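PDB 4UOJ: beta-mannosidase GH2 from Hypocrea lixii, which probably hydrolyses terminal, non-reducing beta-D-mannose residues in beta-mannosides. Local coordinates for residues T275-S280 with L323-V328; A28-L33 with R216-S221. One frame throughout, in Å; residues are numbered along the deposited sequence.

Contact 1: T275-S280 with L323-V328; sequences TDASDS and LYNITV. With NAG (2-acetamido-2-deoxy-beta-D-glucopyranose), chain S.
Thr275 and Asn325 form an antiparallel hydrogen-bonded pair, with Thr275 N donating to Asn325 O at 3.1 Å and Asn325 N returning to Thr275 O at 2.8 Å. On the face they share, Thr275 CG2 rests 3.9 Å from Asn325 CB; the threonine's OG1 stands opposite its own N (chi1 -179°), which directs the methyl to the asparagine. Two residues on, past the Asp276-Tyr324 non-hydrogen-bonded pair, Ala277 N reaches Leu323 O at 3.1 Å from well above the carbonyl plane, and the methyl of Ala277 lies 3.8 Å from Leu323 CB. Tyr324 receives Thr275 O at its ring edge, near the ring plane, 3.5 Å from CD1. Its hydroxyl bonds to Lys311 N, and its ring meets that of Phe348 with the planes about perpendicular. As the chain leaves the strand it is folded by an Asx turn, in which Asp276 OD1 accepts Ser278 N through its anti lone pair. These two inner strands belong to a sheet of the immunoglobulin-like domain of family 2. Asn325 ND2 is joined covalently to C1 of an N-acetylglucosamine, whose acetyl carbon C8 comes within 3.4 Å of Ala277 O and which also bonds to Gln343 NE2. With Ile326 and Thr327 completing the sequon, the chemistry is that of an N-glycosylated strand: the pairing fixes the asparagine backbone, and the acetyl methyl of the sugar reaches the backbone of Ala277 at the start of the turn.

Contact 2: A28-L33 with R216-S221; sequences ASIHDL and RIVQLS
Ala28 CB meets Leu220 CD2 at 3.9 Å, where the edge strand 29-32 of a jelly-roll sheet begins to run antiparallel to strand 215-221, in the galactose-binding-like sandwich of family 2. Ser29 and Gln219 make the first hydrogen-bonded pair, and both bonds lie in the carbonyl planes, the shorter being Gln219 N to Ser29 O at 2.9 Å. The Gln219 amide turns elsewhere, to Thr105 OG1 and Ser98 O. Ile30 shares a face of the sheet with Val218, its non-hydrogen-bonded partner, and Arg216: its CG1 lies 4.3 Å from Val218 CG2, while CG2, set opposite the backbone N, runs alongside the aliphatic part of Arg216, and Tyr227 packs against the isoleucine from strand 227-237. His31 and Ile217 form the second hydrogen-bonded pair; Ile217 N reaches His31 O at 2.8 Å, tilted 22° from the carbonyl plane, and the reverse bond stays in plane. Asp32 pairs with Arg216 without a backbone bond, and their side chains are joined by a water that accepts from NH1 at 2.8 Å in the guanidinium plane and donates weakly to OD1. The arginine has its salt bridge with Asp110. Beyond the strand Leu33 turns its end back, and its side chain crosses that of Ile217 at about a right angle, CD2 lying 3.9 Å from Ile217 CG1; the leucine also touches Phe53. An alanine here lacks the two methyls and is likely to open a gap beside Ile217 CG1 and Phe53. The branch point, Leu33 CG, sits 3.7 Å from Arg216 N.

The two contacts illustrate how a multidomain glycosidase is assembled in series: both segments of contact 2 precede those of contact 1 in the sequence. Their centres are 27 Å apart and their nearest atoms about 14 Å, so they do not touch, and they belong to different sheets. Contact 2 ties the edge strand 29-32, near the start of the modelled chain, to strand 215-221. Strand 227-237 follows directly; Tyr227 packs against contact 2, and the strand itself then pairs with 252-261, against which the side chains of Ile326 and Val328 of contact 1 pack. Contact 1 thus sits in the opposing sheet of the next sandwich, and strand 227-237 touches both domains, which is consistent with its bridging them.

Contact 1: T275-S280 with L323-V328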
loop_
_atom_site.group_PDB
_atom_site.type_symbol
_atom_site.label_atom_id
_atom_site.label_comp_id
_atom_site.label_asym_id
_atom_site.label_seq_id
_atom_site.Cartn_x
_atom_site.Cartn_y
_atom_site.Cartn_z
ATOM N N THR A 275 18.033 23.993 2.784
ATOM C CA THR A 275 18.751 23.914 1.527
ATOM C C THR A 275 18.013 22.992 0.544
ATOM O O THR A 275 17.232 22.148 0.962
ATOM C CB THR A 275 20.223 23.501 1.783
ATOM O OG1 THR A 275 20.908 23.453 0.541
ATOM C CG2 THR A 275 20.377 22.139 2.465
ATOM N N ASP A 276 18.240 23.168 -0.763
ATOM C CA ASP A 276 17.669 22.308 -1.811
ATOM C C ASP A 276 18.235 20.889 -1.637
ATOM O O ASP A 276 19.443 20.731 -1.448
ATOM C CB ASP A 276 18.014 22.877 -3.206
ATOM C CG ASP A 276 17.182 22.316 -4.368
ATOM O OD1 ASP A 276 17.146 21.089 -4.548
ATOM O OD2 ASP A 276 16.633 23.114 -5.155
ATOM N N ALA A 277 17.357 19.866 -1.657
ATOM C CA ALA A 277 17.762 18.461 -1.491
ATOM C C ALA A 277 18.700 17.972 -2.599
ATOM O O ALA A 277 19.515 17.075 -2.362
ATOM C CB ALA A 277 16.547 17.562 -1.391
ATOM N N SER A 278 18.602 18.590 -3.786
ATOM C CA SER A 278 19.480 18.312 -4.929
ATOM C C SER A 278 20.841 19.052 -4.761
ATOM O O SER A 278 21.889 18.406 -4.694
ATOM C CB SER A 278 18.789 18.689 -6.259
ATOM O OG SER A 278 18.488 20.071 -6.395
ATOM N N ASP A 279 20.794 20.377 -4.628
ATOM C CA ASP A 279 21.978 21.217 -4.499
ATOM C C ASP A 279 22.135 21.918 -3.133
ATOM O O ASP A 279 21.352 22.787 -2.792
ATOM C CB ASP A 279 21.917 22.294 -5.580
ATOM C CG ASP A 279 23.222 23.043 -5.738
ATOM O OD1 ASP A 279 24.244 22.600 -5.183
ATOM O OD2 ASP A 279 23.217 24.078 -6.420
ATOM N N SER A 280 23.183 21.553 -2.400
ATOM C CA SER A 280 23.491 22.149 -1.106
ATOM C C SER A 280 23.734 23.664 -1.208
ATOM O O SER A 280 23.442 24.423 -0.296
ATOM C CB SER A 280 24.704 21.455 -0.477
ATOM N N LEU A 323 12.166 18.636 -3.193
ATOM C CA LEU A 323 12.433 18.354 -1.796
ATOM C C LEU A 323 13.517 19.281 -1.268
ATOM O O LEU A 323 14.274 19.861 -2.040
ATOM C CB LEU A 323 12.781 16.858 -1.564
ATOM C CG LEU A 323 11.643 15.843 -1.813
ATOM C CD1 LEU A 323 12.192 14.436 -1.894
ATOM C CD2 LEU A 323 10.542 15.924 -0.771
ATOM N N TYR A 324 13.534 19.454 0.055
ATOM C CA TYR A 324 14.478 20.327 0.747
ATOM C C TYR A 324 15.004 19.624 1.974
ATOM O O TYR A 324 14.284 18.863 2.603
ATOM C CB TYR A 324 13.813 21.652 1.156
ATOM C CG TYR A 324 13.476 22.575 0.005
ATOM C CD1 TYR A 324 14.385 23.533 -0.439
ATOM C CD2 TYR A 324 12.236 22.517 -0.621
ATOM C CE1 TYR A 324 14.074 24.386 -1.493
ATOM C CE2 TYR A 324 11.909 23.374 -1.667
ATOM C CZ TYR A 324 12.830 24.304 -2.104
ATOM O OH TYR A 324 12.507 25.150 -3.135
ATOM N N ASN A 325 16.264 19.887 2.301
ATOM C CA ASN A 325 16.887 19.349 3.506
ATOM C C ASN A 325 16.896 20.402 4.596
ATOM O O ASN A 325 17.577 21.418 4.481
ATOM C CB ASN A 325 18.314 18.863 3.226
ATOM C CG ASN A 325 18.358 17.440 2.699
ATOM O OD1 ASN A 325 17.389 16.934 2.146
ATOM N ND2 ASN A 325 19.492 16.795 2.861
ATOM N N ILE A 326 16.151 20.150 5.664
ATOM C CA ILE A 326 16.062 21.074 6.802
ATOM C C ILE A 326 16.903 20.555 7.966
ATOM O O ILE A 326 16.748 19.412 8.385
ATOM C CB ILE A 326 14.602 21.426 7.211
ATOM C CG1 ILE A 326 14.576 22.395 8.413
ATOM C CG2 ILE A 326 13.769 20.171 7.488
ATOM C CD1 ILE A 326 13.238 23.035 8.746
ATOM N N THR A 327 17.808 21.400 8.463
ATOM C CA THR A 327 18.663 21.060 9.588
ATOM C C THR A 327 18.323 22.029 10.699
ATOM O O THR A 327 18.502 23.231 10.534
ATOM C CB THR A 327 20.150 21.051 9.177
ATOM O OG1 THR A 327 20.313 20.212 8.029
ATOM C CG2 THR A 327 21.065 20.544 10.294
ATOM N N VAL A 328 17.781 21.502 11.806
ATOM C CA VAL A 328 17.381 22.289 12.966
ATOM C C VAL A 328 18.471 22.167 14.010
ATOM O O VAL A 328 18.841 21.056 14.378
ATOM C CB VAL A 328 16.006 21.863 13.537
ATOM C CG1 VAL A 328 15.520 22.854 14.591
ATOM C CG2 VAL A 328 14.960 21.709 12.432
HETATM C C1 NAG S . 19.677 15.615 2.152
HETATM C C2 NAG S . 21.045 15.228 1.609
HETATM C C3 NAG S . 21.043 13.773 1.170
HETATM C C4 NAG S . 20.500 12.873 2.276
HETATM C C5 NAG S . 19.155 13.375 2.777
HETATM C C6 NAG S . 18.670 12.506 3.944
HETATM C C7 NAG S . 22.011 17.225 0.638
HETATM C C8 NAG S . 22.335 17.988 -0.617
HETATM N N2 NAG S . 21.371 16.057 0.460
HETATM O O3 NAG S . 22.398 13.410 0.838
HETATM O O4 NAG S . 20.351 11.540 1.765
HETATM O O5 NAG S . 19.309 14.728 3.218
HETATM O O6 NAG S . 17.395 13.000 4.379
HETATM O O7 NAG S . 22.304 17.663 1.764
#

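Contact 2: A28-L33 with R216-S221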
loop_
_atom_site.group_PDB
_atom_site.type_symbol
_atom_site.label_atom_id
_atom_site.label_comp_id
_atom_site.label_asym_id
_atom_site.label_seq_id
_atom_site.Cartn_x
_atom_site.Cartn_y
_atom_site.Cartn_z
ATOM N N ALA A 28 27.931 12.848 22.268
ATOM C CA ALA A 28 27.186 11.667 22.694
ATOM C C ALA A 28 27.845 10.402 22.135
ATOM O O ALA A 28 28.085 10.310 20.937
ATOM C CB ALA A 28 25.731 11.772 22.239
ATOM N N SER A 29 28.165 9.445 23.012
ATOM C CA SER A 29 28.786 8.164 22.641
ATOM C C SER A 29 27.684 7.173 22.260
ATOM O O SER A 29 26.832 6.848 23.085
ATOM C CB SER A 29 29.634 7.629 23.808
ATOM O OG SER A 29 30.109 6.313 23.599
ATOM N N ILE A 30 27.682 6.723 21.002
ATOM C CA ILE A 30 26.651 5.806 20.500
ATOM C C ILE A 30 27.203 4.433 20.080
ATOM O O ILE A 30 28.122 4.347 19.267
ATOM C CB ILE A 30 25.763 6.462 19.406
ATOM C CG1 ILE A 30 25.016 7.701 19.980
ATOM C CG2 ILE A 30 24.764 5.443 18.837
ATOM C CD1 ILE A 30 24.438 8.700 18.958
ATOM N N HIS A 31 26.622 3.389 20.656
ATOM C CA HIS A 31 26.844 2.010 20.272
ATOM C C HIS A 31 25.615 1.449 19.610
ATOM O O HIS A 31 24.613 1.250 20.247
ATOM C CB HIS A 31 27.081 1.152 21.495
ATOM C CG HIS A 31 28.405 1.368 22.133
ATOM N ND1 HIS A 31 28.991 2.607 22.235
ATOM C CD2 HIS A 31 29.267 0.500 22.703
ATOM C CE1 HIS A 31 30.158 2.492 22.840
ATOM N NE2 HIS A 31 30.349 1.225 23.134
ATOM N N ASP A 32 25.731 1.143 18.333
ATOM C CA ASP A 32 24.685 0.504 17.562
ATOM C C ASP A 32 24.594 -0.934 18.026
ATOM O O ASP A 32 25.607 -1.620 18.149
ATOM C CB ASP A 32 25.062 0.557 16.088
ATOM C CG ASP A 32 23.932 0.254 15.175
ATOM O OD1 ASP A 32 22.885 -0.202 15.602
ATOM O OD2 ASP A 32 24.092 0.468 13.988
ATOM N N LEU A 33 23.376 -1.374 18.298
ATOM C CA LEU A 33 23.139 -2.721 18.769
ATOM C C LEU A 33 23.306 -3.783 17.689
ATOM O O LEU A 33 23.441 -4.960 17.988
ATOM C CB LEU A 33 21.775 -2.791 19.427
ATOM C CG LEU A 33 21.667 -2.164 20.814
ATOM C CD1 LEU A 33 20.301 -2.458 21.361
ATOM C CD2 LEU A 33 22.727 -2.669 21.780
ATOM N N ARG A 216 20.105 1.063 19.869
ATOM C CA ARG A 216 21.262 1.889 20.163
ATOM C C ARG A 216 21.472 1.924 21.646
ATOM O O ARG A 216 20.526 1.873 22.389
ATOM C CB ARG A 216 20.861 3.326 19.837
ATOM C CG ARG A 216 21.701 4.103 18.869
ATOM C CD ARG A 216 20.882 4.763 17.763
ATOM N NE ARG A 216 19.483 4.856 18.082
ATOM C CZ ARG A 216 18.516 4.207 17.468
ATOM N NH1 ARG A 216 18.751 3.409 16.484
ATOM N NH2 ARG A 216 17.287 4.384 17.862
ATOM N N ILE A 217 22.706 2.139 22.068
ATOM C CA ILE A 217 22.991 2.564 23.423
ATOM C C ILE A 217 23.564 3.948 23.353
ATOM O O ILE A 217 24.435 4.203 22.556
ATOM C CB ILE A 217 24.005 1.697 24.123
ATOM C CG1 ILE A 217 23.509 0.281 24.209
ATOM C CG2 ILE A 217 24.229 2.204 25.525
ATOM C CD1 ILE A 217 24.404 -0.627 25.010
ATOM N N VAL A 218 23.043 4.842 24.179
ATOM C CA VAL A 218 23.404 6.255 24.116
ATOM C C VAL A 218 23.990 6.679 25.457
ATOM O O VAL A 218 23.330 6.536 26.500
ATOM C CB VAL A 218 22.199 7.154 23.722
ATOM C CG1 VAL A 218 22.623 8.616 23.611
ATOM C CG2 VAL A 218 21.565 6.700 22.417
ATOM N N GLN A 219 25.217 7.204 25.434
ATOM C CA GLN A 219 25.868 7.716 26.642
ATOM C C GLN A 219 26.009 9.222 26.511
ATOM O O GLN A 219 26.659 9.715 25.598
ATOM C CB GLN A 219 27.211 7.024 26.936
ATOM C CG GLN A 219 27.048 5.735 27.722
ATOM C CD GLN A 219 28.323 5.258 28.375
ATOM O OE1 GLN A 219 29.390 5.263 27.770
ATOM N NE2 GLN A 219 28.221 4.800 29.615
ATOM N N LEU A 220 25.331 9.941 27.402
ATOM C CA LEU A 220 25.325 11.402 27.431
ATOM C C LEU A 220 26.131 11.931 28.627
ATOM O O LEU A 220 25.971 11.435 29.748
ATOM C CB LEU A 220 23.878 11.923 27.516
ATOM C CG LEU A 220 22.893 11.426 26.454
ATOM C CD1 LEU A 220 21.466 11.648 26.919
ATOM C CD2 LEU A 220 23.138 12.117 25.120
ATOM N N SER A 221 26.968 12.949 28.383
ATOM C CA SER A 221 27.737 13.621 29.422
ATOM C C SER A 221 27.034 14.898 29.879
ATOM O O SER A 221 26.403 15.565 29.057
ATOM C CB SER A 221 29.127 13.968 28.917
ATOM O OG SER A 221 29.874 12.818 28.592
HETATM O O HOH W 1 20.943 2.306 15.192
#